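Local coordinates for protein glutathione S-transferase (Vibrio parahaemolyticus, PDB 7MIQ) that probably catalyses the conjugation of glutathione to electrophilic compounds, as a Gtt2-class enzyme of the glutathione transferase family, at residues A[15-20]-A[199-204]; A[81-86]-A[158-163]; A[166-171]-A[191-196]. All coordinates share one frame; numbering follows the deposited sequence.

Contact 1: A[15-20]-A[199-204]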
ATOM      1  N   VAL A  15     -13.486   1.006   6.565  1.00 12.75           N
ATOM      2  CA  VAL A  15     -13.999   2.369   6.460  1.00 13.86           C
ATOM      3  C   VAL A  15     -14.993   2.664   7.574  1.00 14.90           C
ATOM      4  O   VAL A  15     -15.002   3.768   8.134  1.00 15.14           O
ATOM      5  CB  VAL A  15     -14.625   2.586   5.069  1.00 12.18           C
ATOM      6  CG1 VAL A  15     -15.270   3.973   4.978  1.00 13.44           C
ATOM      7  CG2 VAL A  15     -13.572   2.403   3.985  1.00 11.01           C
ATOM      8  N   SER A  16     -15.849   1.690   7.909  1.00 14.86           N
ATOM      9  CA  SER A  16     -16.877   1.910   8.926  1.00 15.07           C
ATOM     10  C   SER A  16     -16.263   2.233  10.282  1.00 16.13           C
ATOM     11  O   SER A  16     -16.734   3.135  10.984  1.00 16.98           O
ATOM     12  CB  SER A  16     -17.784   0.681   9.042  1.00 20.26           C
ATOM     13  OG  SER A  16     -18.599   0.526   7.896  1.00 26.67           O
ATOM     14  N   ILE A  17     -15.222   1.496  10.676  1.00 15.95           N
ATOM     15  CA  ILE A  17     -14.572   1.753  11.959  1.00 13.91           C
ATOM     16  C   ILE A  17     -13.913   3.128  11.958  1.00 15.42           C
ATOM     17  O   ILE A  17     -14.009   3.883  12.934  1.00 12.77           O
ATOM     18  CB  ILE A  17     -13.558   0.637  12.265  1.00 17.83           C
ATOM     19  CG1 ILE A  17     -14.276  -0.705  12.437  1.00 17.92           C
ATOM     20  CG2 ILE A  17     -12.736   0.974  13.504  1.00 12.94           C
ATOM     21  CD1 ILE A  17     -13.321  -1.894  12.441  1.00 16.15           C
ATOM     22  N   PHE A  18     -13.233   3.471  10.860  1.00 15.79           N
ATOM     23  CA  PHE A  18     -12.593   4.778  10.744  1.00 16.42           C
ATOM     24  C   PHE A  18     -13.615   5.902  10.865  1.00 17.45           C
ATOM     25  O   PHE A  18     -13.392   6.887  11.578  1.00 13.91           O
ATOM     26  CB  PHE A  18     -11.855   4.859   9.407  1.00 15.43           C
ATOM     27  CG  PHE A  18     -10.925   6.035   9.282  1.00 14.71           C
ATOM     28  CD1 PHE A  18     -11.407   7.289   8.945  1.00 15.27           C
ATOM     29  CD2 PHE A  18      -9.564   5.874   9.472  1.00 15.36           C
ATOM     30  CE1 PHE A  18     -10.545   8.368   8.817  1.00 16.78           C
ATOM     31  CE2 PHE A  18      -8.695   6.947   9.345  1.00 15.41           C
ATOM     32  CZ  PHE A  18      -9.186   8.196   9.020  1.00 15.20           C
ATOM     33  N   LEU A  19     -14.749   5.765  10.178  1.00 15.49           N
ATOM     34  CA  LEU A  19     -15.782   6.791  10.237  1.00 18.79           C
ATOM     35  C   LEU A  19     -16.315   6.952  11.657  1.00 20.44           C
ATOM     36  O   LEU A  19     -16.543   8.076  12.118  1.00 18.79           O
ATOM     37  CB  LEU A  19     -16.907   6.439   9.265  1.00 22.85           C
ATOM     38  CG  LEU A  19     -17.830   7.562   8.802  1.00 32.47           C
ATOM     39  CD1 LEU A  19     -17.023   8.730   8.260  1.00 20.15           C
ATOM     40  CD2 LEU A  19     -18.779   7.030   7.745  1.00 30.72           C
ATOM     41  N   LYS A  20     -16.499   5.839  12.375  1.00 15.46           N
ATOM     42  CA  LYS A  20     -16.945   5.932  13.762  1.00 21.03           C
ATOM     43  C   LYS A  20     -15.900   6.609  14.641  1.00 18.58           C
ATOM     44  O   LYS A  20     -16.249   7.408  15.518  1.00 21.40           O
ATOM     45  CB  LYS A  20     -17.283   4.545  14.309  1.00 22.67           C
ATOM     46  CG  LYS A  20     -18.674   4.050  13.957  1.00 34.85           C
ATOM     47  CD  LYS A  20     -18.922   2.667  14.544  1.00 39.26           C
ATOM     48  CE  LYS A  20     -20.324   2.172  14.227  1.00 53.58           C
ATOM     49  NZ  LYS A  20     -20.533   0.767  14.681  1.00 58.77           N
ATOM     50  N   ARG A 199     -12.482  -0.458  22.162  1.00 23.68           N
ATOM     51  CA  ARG A 199     -12.846   0.899  21.776  1.00 22.55           C
ATOM     52  C   ARG A 199     -14.275   0.939  21.243  1.00 21.15           C
ATOM     53  O   ARG A 199     -14.750  -0.006  20.609  1.00 22.04           O
ATOM     54  CB  ARG A 199     -11.880   1.435  20.716  1.00 17.24           C
ATOM     55  CG  ARG A 199     -10.430   1.528  21.172  1.00 19.82           C
ATOM     56  CD  ARG A 199      -9.505   1.957  20.024  1.00 19.14           C
ATOM     57  NE  ARG A 199      -9.740   3.337  19.610  1.00 20.11           N
ATOM     58  CZ  ARG A 199      -9.100   4.387  20.106  1.00 20.89           C
ATOM     59  NH1 ARG A 199      -8.164   4.252  21.033  1.00 17.38           N
ATOM     60  NH2 ARG A 199      -9.404   5.604  19.660  1.00 19.19           N
ATOM     61  N   ASP A 200     -14.958   2.058  21.503  1.00 22.20           N
ATOM     62  CA  ASP A 200     -16.361   2.188  21.107  1.00 21.75           C
ATOM     63  C   ASP A 200     -16.548   1.985  19.606  1.00 24.02           C
ATOM     64  O   ASP A 200     -17.533   1.376  19.174  1.00 23.38           O
ATOM     65  CB  ASP A 200     -16.902   3.556  21.527  1.00 26.68           C
ATOM     66  CG  ASP A 200     -17.023   3.701  23.035  1.00 46.86           C
ATOM     67  OD1 ASP A 200     -17.144   2.668  23.729  1.00 44.34           O
ATOM     68  OD2 ASP A 200     -17.002   4.849  23.526  1.00 55.70           O
ATOM     69  N   ALA A 201     -15.615   2.488  18.793  1.00 22.91           N
ATOM     70  CA  ALA A 201     -15.775   2.404  17.345  1.00 20.68           C
ATOM     71  C   ALA A 201     -15.680   0.977  16.826  1.00 20.91           C
ATOM     72  O   ALA A 201     -16.136   0.704  15.711  1.00 18.97           O
ATOM     73  CB  ALA A 201     -14.730   3.274  16.647  1.00 19.21           C
ATOM     74  N   PHE A 202     -15.100   0.065  17.599  1.00 17.67           N
ATOM     75  CA  PHE A 202     -14.960  -1.320  17.174  1.00 19.99           C
ATOM     76  C   PHE A 202     -16.119  -2.196  17.628  1.00 24.73           C
ATOM     77  O   PHE A 202     -16.214  -3.348  17.192  1.00 23.32           O
ATOM     78  CB  PHE A 202     -13.637  -1.894  17.692  1.00 18.70           C
ATOM     79  CG  PHE A 202     -12.421  -1.289  17.044  1.00 19.55           C
ATOM     80  CD1 PHE A 202     -12.055   0.026  17.306  1.00 16.44           C
ATOM     81  CD2 PHE A 202     -11.641  -2.034  16.179  1.00 14.34           C
ATOM     82  CE1 PHE A 202     -10.938   0.585  16.705  1.00 17.61           C
ATOM     83  CE2 PHE A 202     -10.521  -1.485  15.583  1.00 17.22           C
ATOM     84  CZ  PHE A 202     -10.168  -0.172  15.845  1.00 17.05           C
ATOM     85  N   GLN A 203     -16.998  -1.682  18.480  1.00 23.26           N
ATOM     86  CA  GLN A 203     -18.162  -2.449  18.896  1.00 32.02           C
ATOM     87  C   GLN A 203     -19.100  -2.644  17.712  1.00 29.66           C
ATOM     88  O   GLN A 203     -19.262  -1.751  16.874  1.00 32.38           O
ATOM     89  CB  GLN A 203     -18.877  -1.742  20.046  1.00 27.56           C
ATOM     90  CG  GLN A 203     -17.939  -1.267  21.151  1.00 32.22           C
ATOM     91  CD  GLN A 203     -17.259  -2.412  21.884  1.00 40.82           C
ATOM     92  OE1 GLN A 203     -16.060  -2.655  21.720  1.00 37.20           O
ATOM     93  NE2 GLN A 203     -18.022  -3.113  22.708  1.00 38.10           N
ATOM     94  N   SER A 204     -19.696  -3.834  17.632  1.00 40.21           N
ATOM     95  CA  SER A 204     -20.554  -4.224  16.509  1.00 50.68           C
ATOM     96  C   SER A 204     -19.810  -4.181  15.176  1.00 41.18           C
ATOM     97  O   SER A 204     -20.417  -3.989  14.120  1.00 42.08           O
ATOM     98  CB  SER A 204     -21.820  -3.362  16.441  1.00 47.51           C
ATOM     99  OG  SER A 204     -22.667  -3.601  17.552  1.00 45.05           O
TER
HETATM  100  O   HOH W   1     -18.099  -0.853  14.288  1.00 42.58           O
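Ile17 points its methyl CG2 squarely at the ring of Phe202. The carbon stands over the centre of one face, 3.7 Å from the ring centroid and only 13° off the normal, a CH-pi contact of good geometry. A chi1 of -64° leaves CG2 of this beta-branched residue anti to the backbone N, and from there it reaches the aromatic ring, the two side chains crossing at about a right angle. The carbonyl of the same residue lies against the methyl of Ala201, with Ile17 O 3.8 Å from Ala201 CB.

One turn on, Lys20 makes the tightest backbone approach, its CA 5.2 Å from that of Ala201. A residue as small as alanine suits so narrow a gap: Lys20 CB rests on Ala201 CB at 3.7 Å. Beyond CG the lysine runs fully extended alongside the 3-10 turn 200-202, and its ammonium group reaches the backbone through a water. Lys20 NZ donates to this water at 3.0 Å, and the water donates in turn to Ala201 O (2.9 Å) and Gln203 O (3.0 Å). An exposed residue with a long apolar stem and a charged end fits this boundary, greasy near the backbone and hydrated at the tip.

The contact joins helix 10-22 of the thioredoxin-like domain to the loop between helices 187-196 and 207-210. A salt bridge from Arg199 to Glu21 ties the same two elements. Val15 and Phe18 pack on helix 66-76, while Ile17 and Phe202 both reach Ile165 of helix 162-177.

Contact 2: A[81-86]-A[158-163]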
ATOM      1  N   LEU A  81      -8.101  13.127  16.292  0.54 19.26           N
ATOM      2  CA  LEU A  81      -7.524  11.769  16.499  0.54 20.47           C
ATOM      3  C   LEU A  81      -6.164  11.639  15.807  0.54 19.77           C
ATOM      4  O   LEU A  81      -5.488  10.644  16.094  0.54 19.25           O
ATOM      5  CB  LEU A  81      -8.514  10.743  15.934  0.54 19.65           C
ATOM      6  CG  LEU A  81      -9.659  10.244  16.821  0.54 22.82           C
ATOM      7  CD1 LEU A  81      -9.176   9.393  17.986  0.54 19.07           C
ATOM      8  CD2 LEU A  81     -10.565  11.362  17.299  0.54 22.40           C
ATOM      9  N   ALA A  82      -5.852  12.479  14.821  1.00 19.93           N
ATOM     10  CA  ALA A  82      -4.647  12.331  13.993  1.00 19.62           C
ATOM     11  C   ALA A  82      -4.406  10.871  13.574  1.00 13.16           C
ATOM     12  O   ALA A  82      -3.331  10.309  13.784  1.00 13.88           O
ATOM     13  CB  ALA A  82      -3.427  12.895  14.718  1.00 20.52           C
ATOM     14  N   LEU A  83      -5.436  10.239  12.998  1.00 12.67           N
ATOM     15  CA  LEU A  83      -5.330   8.810  12.692  1.00 12.43           C
ATOM     16  C   LEU A  83      -4.252   8.505  11.654  1.00 17.79           C
ATOM     17  O   LEU A  83      -3.765   7.369  11.599  1.00 15.40           O
ATOM     18  CB  LEU A  83      -6.682   8.259  12.225  1.00 12.29           C
ATOM     19  CG  LEU A  83      -7.767   8.173  13.307  1.00 15.11           C
ATOM     20  CD1 LEU A  83      -9.024   7.488  12.793  1.00 12.09           C
ATOM     21  CD2 LEU A  83      -7.248   7.466  14.563  1.00 13.83           C
ATOM     22  N   PHE A  84      -3.869   9.476  10.830  1.00 13.83           N
ATOM     23  CA  PHE A  84      -2.765   9.282   9.900  1.00 14.47           C
ATOM     24  C   PHE A  84      -1.443   9.818  10.436  1.00 17.13           C
ATOM     25  O   PHE A  84      -0.434   9.761   9.728  1.00 14.04           O
ATOM     26  CB  PHE A  84      -3.086   9.920   8.543  1.00 15.92           C
ATOM     27  CG  PHE A  84      -4.021   9.100   7.695  1.00 14.19           C
ATOM     28  CD1 PHE A  84      -3.552   8.007   6.982  1.00 13.40           C
ATOM     29  CD2 PHE A  84      -5.370   9.418   7.612  1.00 16.23           C
ATOM     30  CE1 PHE A  84      -4.407   7.246   6.201  1.00 14.59           C
ATOM     31  CE2 PHE A  84      -6.232   8.660   6.831  1.00 16.16           C
ATOM     32  CZ  PHE A  84      -5.751   7.572   6.126  1.00 14.46           C
ATOM     33  N   GLY A  85      -1.420  10.320  11.670  1.00 16.66           N
ATOM     34  CA  GLY A  85      -0.188  10.808  12.262  1.00 17.74           C
ATOM     35  C   GLY A  85      -0.267  12.282  12.602  1.00 18.94           C
ATOM     36  O   GLY A  85      -0.781  13.073  11.806  1.00 17.56           O
ATOM     37  N   ALA A  86       0.247  12.665  13.773  1.00 14.31           N
ATOM     38  CA  ALA A  86       0.075  14.023  14.282  1.00 18.47           C
ATOM     39  C   ALA A  86       1.182  14.984  13.867  1.00 22.24           C
ATOM     40  O   ALA A  86       0.982  16.204  13.938  1.00 21.70           O
ATOM     41  CB  ALA A  86      -0.018  14.002  15.812  1.00 21.80           C
ATOM     42  N   ASP A 158       3.051   5.602  19.466  1.00 21.82           N
ATOM     43  CA  ASP A 158       2.466   5.455  20.793  1.00 22.72           C
ATOM     44  C   ASP A 158       1.010   5.898  20.853  1.00 22.56           C
ATOM     45  O   ASP A 158       0.402   5.827  21.926  1.00 22.64           O
ATOM     46  CB  ASP A 158       3.293   6.223  21.825  1.00 25.79           C
ATOM     47  CG  ASP A 158       4.589   5.518  22.168  1.00 37.38           C
ATOM     48  OD1 ASP A 158       4.543   4.296  22.433  1.00 41.54           O
ATOM     49  OD2 ASP A 158       5.649   6.174  22.150  1.00 47.97           O
ATOM     50  N   GLN A 159       0.435   6.342  19.738  1.00 17.60           N
ATOM     51  CA  GLN A 159      -0.963   6.738  19.689  1.00 18.13           C
ATOM     52  C   GLN A 159      -1.725   5.828  18.737  1.00 16.57           C
ATOM     53  O   GLN A 159      -1.171   5.329  17.751  1.00 15.46           O
ATOM     54  CB  GLN A 159      -1.122   8.201  19.250  1.00 19.66           C
ATOM     55  CG  GLN A 159      -0.787   9.225  20.327  1.00 26.43           C
ATOM     56  CD  GLN A 159       0.698   9.326  20.605  1.00 40.58           C
ATOM     57  OE1 GLN A 159       1.498   9.563  19.699  1.00 46.57           O
ATOM     58  NE2 GLN A 159       1.078   9.140  21.864  1.00 33.95           N
ATOM     59  N   PHE A 160      -2.999   5.602  19.057  1.00 15.04           N
ATOM     60  CA  PHE A 160      -3.891   4.877  18.162  1.00 15.95           C
ATOM     61  C   PHE A 160      -3.935   5.571  16.807  1.00 17.51           C
ATOM     62  O   PHE A 160      -4.062   6.797  16.730  1.00 15.50           O
ATOM     63  CB  PHE A 160      -5.292   4.799  18.774  1.00 14.73           C
ATOM     64  CG  PHE A 160      -6.313   4.130  17.894  1.00 17.85           C
ATOM     65  CD1 PHE A 160      -6.433   2.749  17.875  1.00 16.76           C
ATOM     66  CD2 PHE A 160      -7.169   4.885  17.101  1.00 18.22           C
ATOM     67  CE1 PHE A 160      -7.375   2.128  17.072  1.00 15.02           C
ATOM     68  CE2 PHE A 160      -8.113   4.272  16.291  1.00 16.24           C
ATOM     69  CZ  PHE A 160      -8.216   2.891  16.278  1.00 15.26           C
ATOM     70  N   SER A 161      -3.823   4.786  15.735  1.00 15.34           N
ATOM     71  CA  SER A 161      -3.814   5.325  14.382  1.00 11.94           C
ATOM     72  C   SER A 161      -4.549   4.364  13.458  1.00 16.13           C
ATOM     73  O   SER A 161      -5.002   3.292  13.869  1.00 14.29           O
ATOM     74  CB  SER A 161      -2.384   5.557  13.884  1.00 14.58           C
ATOM     75  OG  SER A 161      -1.774   4.328  13.525  1.00 14.71           O
ATOM     76  N   VAL A 162      -4.645   4.754  12.182  1.00 13.83           N
ATOM     77  CA  VAL A 162      -5.305   3.920  11.183  1.00 15.02           C
ATOM     78  C   VAL A 162      -4.632   2.554  11.068  1.00 15.31           C
ATOM     79  O   VAL A 162      -5.277   1.566  10.696  1.00 12.53           O
ATOM     80  CB  VAL A 162      -5.333   4.655   9.826  1.00 12.92           C
ATOM     81  CG1 VAL A 162      -3.921   4.831   9.285  1.00 13.22           C
ATOM     82  CG2 VAL A 162      -6.220   3.917   8.824  1.00 12.70           C
ATOM     83  N   VAL A 163      -3.336   2.468  11.386  1.00 11.44           N
ATOM     84  CA  VAL A 163      -2.647   1.182  11.307  1.00 14.03           C
ATOM     85  C   VAL A 163      -3.246   0.187  12.290  1.00 12.93           C
ATOM     86  O   VAL A 163      -3.278  -1.022  12.026  1.00 15.22           O
ATOM     87  CB  VAL A 163      -1.134   1.363  11.542  1.00 13.43           C
ATOM     88  CG1 VAL A 163      -0.403   0.033  11.367  1.00 14.32           C
ATOM     89  CG2 VAL A 163      -0.568   2.409  10.588  1.00 14.22           C
TER
HETATM   90  O   HOH W   2      -5.611   8.686  17.994  1.00 19.71           O
HETATM   91  O   HOH W   3      -2.454   8.819  15.831  1.00 20.15           O
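Phe160 lays its ring obliquely against a methyl of Leu83, with Phe160 CD2 3.6 Å from Leu83 CD2. Two bulky apolar groups suit this buried spot, and the same leucine also packs on Phe18 and Ile22 of helix 10-22, while the phenyl ring forms a cation-pi pair with Arg199. The carbonyl of Phe160 serves a polar purpose. Phe160 O and the loop oxygens Leu81 O and Ala82 O are all acceptors, so two waters bridge them as donors: one lies 2.8 Å from Phe160 O and 2.7 Å from Leu81 O, the other 2.7 Å from both Phe160 O and Ala82 O.

Ser161 follows as the N-cap of helix 162-177. Its OG, held between the backbone N and the carbonyl carbon (chi1 76°), accepts from Val163 N at 3.2 Å, a bent bond of 144°. Asp164 answers by accepting from Ser161 N. The Ser-Val-Val-Asp sequence and this aspartate bond fit the S/T-x-x-D capping-box pattern familiar at the start of this helix in glutathione transferases, although the serine's own capping bond goes to Val163 N, one residue short of Asp164. The serine CB meanwhile sits against Leu83 O.

Val162, in the first turn, has a backbone N-H with no helical acceptor before it. Leu83 O takes that role, in a nearly straight bond from Val162 N of 2.8 Å and 170°. The donor comes tilted somewhat out of the carbonyl plane. Val162 CG1 then slants onto the ring of Phe84, 3.9 Å from its CD1, and the valine also packs on Val94 and His98 of helix 88-114. Leu83 and Phe84 are the central pair of a type I turn closed by Gly85 N on Ala82 O; Gly85 adopts backbone angles that suit a residue without a side chain.

Contact 3: A[166-171]-A[191-196]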
ATOM      1  N   THR A 166      -6.275  -1.407  10.741  1.00 15.05           N
ATOM      2  CA  THR A 166      -5.846  -2.425   9.789  1.00 15.07           C
ATOM      3  C   THR A 166      -5.268  -3.643  10.499  1.00 13.07           C
ATOM      4  O   THR A 166      -5.520  -4.783  10.092  1.00 11.91           O
ATOM      5  CB  THR A 166      -4.830  -1.814   8.824  1.00 12.81           C
ATOM      6  OG1 THR A 166      -5.463  -0.759   8.088  1.00 14.75           O
ATOM      7  CG2 THR A 166      -4.293  -2.860   7.858  1.00 15.11           C
ATOM      8  N   GLY A 167      -4.495  -3.428  11.566  1.00 12.71           N
ATOM      9  CA  GLY A 167      -3.974  -4.558  12.320  1.00 12.90           C
ATOM     10  C   GLY A 167      -5.072  -5.390  12.955  1.00 13.72           C
ATOM     11  O   GLY A 167      -4.998  -6.622  12.986  1.00 14.31           O
ATOM     12  N   TYR A 168      -6.107  -4.723  13.473  1.00 12.89           N
ATOM     13  CA  TYR A 168      -7.246  -5.422  14.062  1.00 13.42           C
ATOM     14  C   TYR A 168      -7.923  -6.328  13.040  1.00 14.45           C
ATOM     15  O   TYR A 168      -8.217  -7.495  13.333  1.00 14.26           O
ATOM     16  CB  TYR A 168      -8.221  -4.390  14.637  1.00 12.87           C
ATOM     17  CG  TYR A 168      -9.606  -4.878  15.018  1.00 13.34           C
ATOM     18  CD1 TYR A 168      -9.869  -5.378  16.289  1.00 16.37           C
ATOM     19  CD2 TYR A 168     -10.664  -4.785  14.119  1.00 15.56           C
ATOM     20  CE1 TYR A 168     -11.150  -5.801  16.643  1.00 16.77           C
ATOM     21  CE2 TYR A 168     -11.936  -5.202  14.461  1.00 19.02           C
ATOM     22  CZ  TYR A 168     -12.175  -5.707  15.721  1.00 21.63           C
ATOM     23  OH  TYR A 168     -13.449  -6.112  16.047  1.00 19.44           O
ATOM     24  N   ILE A 169      -8.151  -5.821  11.825  1.00 13.37           N
ATOM     25  CA  ILE A 169      -8.737  -6.646  10.770  1.00 15.30           C
ATOM     26  C   ILE A 169      -7.813  -7.809  10.426  1.00 17.48           C
ATOM     27  O   ILE A 169      -8.268  -8.943  10.224  1.00 14.96           O
ATOM     28  CB  ILE A 169      -9.055  -5.787   9.529  1.00 15.47           C
ATOM     29  CG1 ILE A 169     -10.128  -4.742   9.854  1.00 12.69           C
ATOM     30  CG2 ILE A 169      -9.498  -6.665   8.358  1.00 15.54           C
ATOM     31  CD1 ILE A 169     -11.458  -5.339  10.265  1.00 14.86           C
ATOM     32  N   PHE A 170      -6.502  -7.550  10.363  1.00 19.52           N
ATOM     33  CA  PHE A 170      -5.538  -8.609  10.061  1.00 14.84           C
ATOM     34  C   PHE A 170      -5.576  -9.709  11.116  1.00 16.54           C
ATOM     35  O   PHE A 170      -5.662 -10.898  10.786  1.00 16.73           O
ATOM     36  CB  PHE A 170      -4.129  -8.013   9.936  1.00 16.26           C
ATOM     37  CG  PHE A 170      -3.014  -9.014  10.132  1.00 16.55           C
ATOM     38  CD1 PHE A 170      -2.920 -10.149   9.340  1.00 17.63           C
ATOM     39  CD2 PHE A 170      -2.046  -8.806  11.107  1.00 20.32           C
ATOM     40  CE1 PHE A 170      -1.890 -11.065   9.527  1.00 17.71           C
ATOM     41  CE2 PHE A 170      -1.018  -9.713  11.299  1.00 17.47           C
ATOM     42  CZ  PHE A 170      -0.938 -10.844  10.506  1.00 17.32           C
ATOM     43  N   ILE A 171      -5.513  -9.332  12.395  1.00 16.60           N
ATOM     44  CA  ILE A 171      -5.541 -10.342  13.451  1.00 16.48           C
ATOM     45  C   ILE A 171      -6.895 -11.047  13.483  1.00 15.85           C
ATOM     46  O   ILE A 171      -6.966 -12.253  13.756  1.00 17.91           O
ATOM     47  CB  ILE A 171      -5.178  -9.706  14.809  1.00 16.16           C
ATOM     48  CG1 ILE A 171      -3.705  -9.274  14.826  1.00 14.52           C
ATOM     49  CG2 ILE A 171      -5.466 -10.663  15.965  1.00 15.53           C
ATOM     50  CD1 ILE A 171      -2.718 -10.384  14.463  1.00 16.28           C
ATOM     51  N   ARG A 191      -2.508  -8.324  24.296  1.00 15.08           N
ATOM     52  CA  ARG A 191      -2.681  -7.093  25.070  1.00 15.33           C
ATOM     53  C   ARG A 191      -3.225  -5.969  24.199  1.00 15.10           C
ATOM     54  O   ARG A 191      -4.208  -5.306  24.552  1.00 17.14           O
ATOM     55  CB  ARG A 191      -1.339  -6.680  25.690  1.00 17.41           C
ATOM     56  CG  ARG A 191      -1.362  -5.453  26.614  1.00 21.17           C
ATOM     57  CD  ARG A 191      -1.286  -4.104  25.874  1.00 20.97           C
ATOM     58  NE  ARG A 191      -0.146  -3.996  24.969  1.00 20.26           N
ATOM     59  CZ  ARG A 191      -0.017  -3.056  24.042  1.00 20.66           C
ATOM     60  NH1 ARG A 191      -0.945  -2.130  23.861  1.00 20.76           N
ATOM     61  NH2 ARG A 191       1.069  -3.047  23.271  1.00 19.36           N
ATOM     62  N   TRP A 192      -2.557  -5.712  23.074  1.00 17.92           N
ATOM     63  CA  TRP A 192      -2.981  -4.649  22.170  1.00 15.52           C
ATOM     64  C   TRP A 192      -4.377  -4.920  21.623  1.00 15.45           C
ATOM     65  O   TRP A 192      -5.218  -4.015  21.569  1.00 16.36           O
ATOM     66  CB  TRP A 192      -1.955  -4.508  21.043  1.00 15.98           C
ATOM     67  CG  TRP A 192      -2.447  -3.830  19.790  1.00 15.10           C
ATOM     68  CD1 TRP A 192      -2.445  -2.491  19.521  1.00 17.19           C
ATOM     69  CD2 TRP A 192      -2.986  -4.472  18.628  1.00 13.58           C
ATOM     70  NE1 TRP A 192      -2.966  -2.259  18.267  1.00 17.97           N
ATOM     71  CE2 TRP A 192      -3.303  -3.461  17.699  1.00 16.46           C
ATOM     72  CE3 TRP A 192      -3.234  -5.807  18.284  1.00 18.57           C
ATOM     73  CZ2 TRP A 192      -3.863  -3.741  16.450  1.00 15.98           C
ATOM     74  CZ3 TRP A 192      -3.784  -6.085  17.043  1.00 13.63           C
ATOM     75  CH2 TRP A 192      -4.091  -5.056  16.141  1.00 16.46           C
ATOM     76  N   PHE A 193      -4.650  -6.167  21.231  1.00 16.25           N
ATOM     77  CA  PHE A 193      -5.958  -6.486  20.672  1.00 15.86           C
ATOM     78  C   PHE A 193      -7.061  -6.336  21.714  1.00 20.71           C
ATOM     79  O   PHE A 193      -8.148  -5.834  21.404  1.00 16.60           O
ATOM     80  CB  PHE A 193      -5.957  -7.897  20.092  1.00 19.13           C
ATOM     81  CG  PHE A 193      -7.138  -8.184  19.207  1.00 16.33           C
ATOM     82  CD1 PHE A 193      -8.335  -8.626  19.746  1.00 15.53           C
ATOM     83  CD2 PHE A 193      -7.051  -8.003  17.841  1.00 16.79           C
ATOM     84  CE1 PHE A 193      -9.424  -8.887  18.932  1.00 17.12           C
ATOM     85  CE2 PHE A 193      -8.138  -8.263  17.021  1.00 19.53           C
ATOM     86  CZ  PHE A 193      -9.324  -8.702  17.569  1.00 16.95           C
ATOM     87  N   GLU A 194      -6.809  -6.776  22.949  1.00 19.93           N
ATOM     88  CA  GLU A 194      -7.779  -6.551  24.018  1.00 19.90           C
ATOM     89  C   GLU A 194      -8.071  -5.063  24.172  1.00 23.52           C
ATOM     90  O   GLU A 194      -9.223  -4.662  24.371  1.00 22.85           O
ATOM     91  CB  GLU A 194      -7.255  -7.141  25.329  1.00 18.24           C
ATOM     92  CG  GLU A 194      -8.128  -6.868  26.552  1.00 21.81           C
ATOM     93  CD  GLU A 194      -9.147  -7.966  26.814  1.00 28.56           C
ATOM     94  OE1 GLU A 194      -9.148  -8.978  26.077  1.00 27.02           O
ATOM     95  OE2 GLU A 194      -9.950  -7.819  27.762  1.00 27.88           O
ATOM     96  N   GLN A 195      -7.035  -4.234  24.048  1.00 18.28           N
ATOM     97  CA  GLN A 195      -7.176  -2.791  24.190  1.00 19.83           C
ATOM     98  C   GLN A 195      -7.972  -2.197  23.032  1.00 20.56           C
ATOM     99  O   GLN A 195      -8.947  -1.468  23.240  1.00 21.23           O
ATOM    100  CB  GLN A 195      -5.777  -2.175  24.272  1.00 20.89           C
ATOM    101  CG  GLN A 195      -5.685  -0.749  24.734  1.00 28.37           C
ATOM    102  CD  GLN A 195      -4.246  -0.365  25.040  1.00 33.24           C
ATOM    103  OE1 GLN A 195      -3.406  -1.227  25.314  1.00 25.00           O
ATOM    104  NE2 GLN A 195      -3.955   0.928  24.986  1.00 32.01           N
ATOM    105  N   VAL A 196      -7.573  -2.513  21.800  1.00 18.43           N
ATOM    106  CA  VAL A 196      -8.216  -1.925  20.628  1.00 18.70           C
ATOM    107  C   VAL A 196      -9.649  -2.428  20.483  1.00 20.49           C
ATOM    108  O   VAL A 196     -10.566  -1.649  20.194  1.00 18.62           O
ATOM    109  CB  VAL A 196      -7.374  -2.215  19.371  1.00 18.61           C
ATOM    110  CG1 VAL A 196      -8.121  -1.806  18.118  1.00 21.96           C
ATOM    111  CG2 VAL A 196      -6.038  -1.488  19.453  1.00 15.89           C
TER
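Gly167 O accepts from Ile171 N at 2.8 Å, a helical bond that brings together two residues facing the indole of Trp192. Since Gly167 has no side chain, the six-membered edge of the indole can lie right against the main chain: Trp192 CH2 is 3.4 Å from Gly167 C and equally close to Tyr168 N, with Gly167 C near the ring plane. Ile171 CG1 meets the same edge at Trp192 CZ3 (3.9 Å). The indole N-H is satisfied by Asp164, which helps fix how the ring is turned.

Beside it, Phe193 reaches between Tyr168 and Ile171. Its CG is anti to the backbone N (chi1 -166°), throwing the ring across to the other helix. The phenyl and phenol planes are only 14° apart, yet slid so far that they barely overlap; the closest atoms are Phe193 CE2 and Tyr168 CD1, 3.4 Å apart. Ile171 CG2 packs on Phe193 CD2 at 3.6 Å. The phenol suits its place because its hydroxyl can bond to Ser205 while its carbons stay buried, and Val196 fills in against Tyr168 CB.

The axes of segments 166-171 and 191-196 pass 10.7 Å apart and cross at -113°. Such steep packing between helices 162-177 and 187-196, cushioned by large aromatics, belongs to the all-helical C-terminal domain of the glutathione transferase fold.

In the fold
All three contacts are largely buried. Contact 3 lies nearest the centre of the chain; it has no hydrogen bond across its interface and rests on aromatic and aliphatic packing, as befits helix against helix within one domain. Contacts 1 and 2 join parts distant in sequence and involve loops, and both have water bridging to backbone carbonyls, one in contact 1 and two in contact 2; contact 2 alone has a direct hydrogen bond between its segments, and contact 1 has an exposed lysine at its rim. Helix 162-177 serves contacts 2 and 3, whose segments fall within the sequence loop closed by contact 1. The contacts merge through aromatics: Phe202 touches Phe160, Tyr168 and Val196, and Phe18 packs on Leu83 and Phe84.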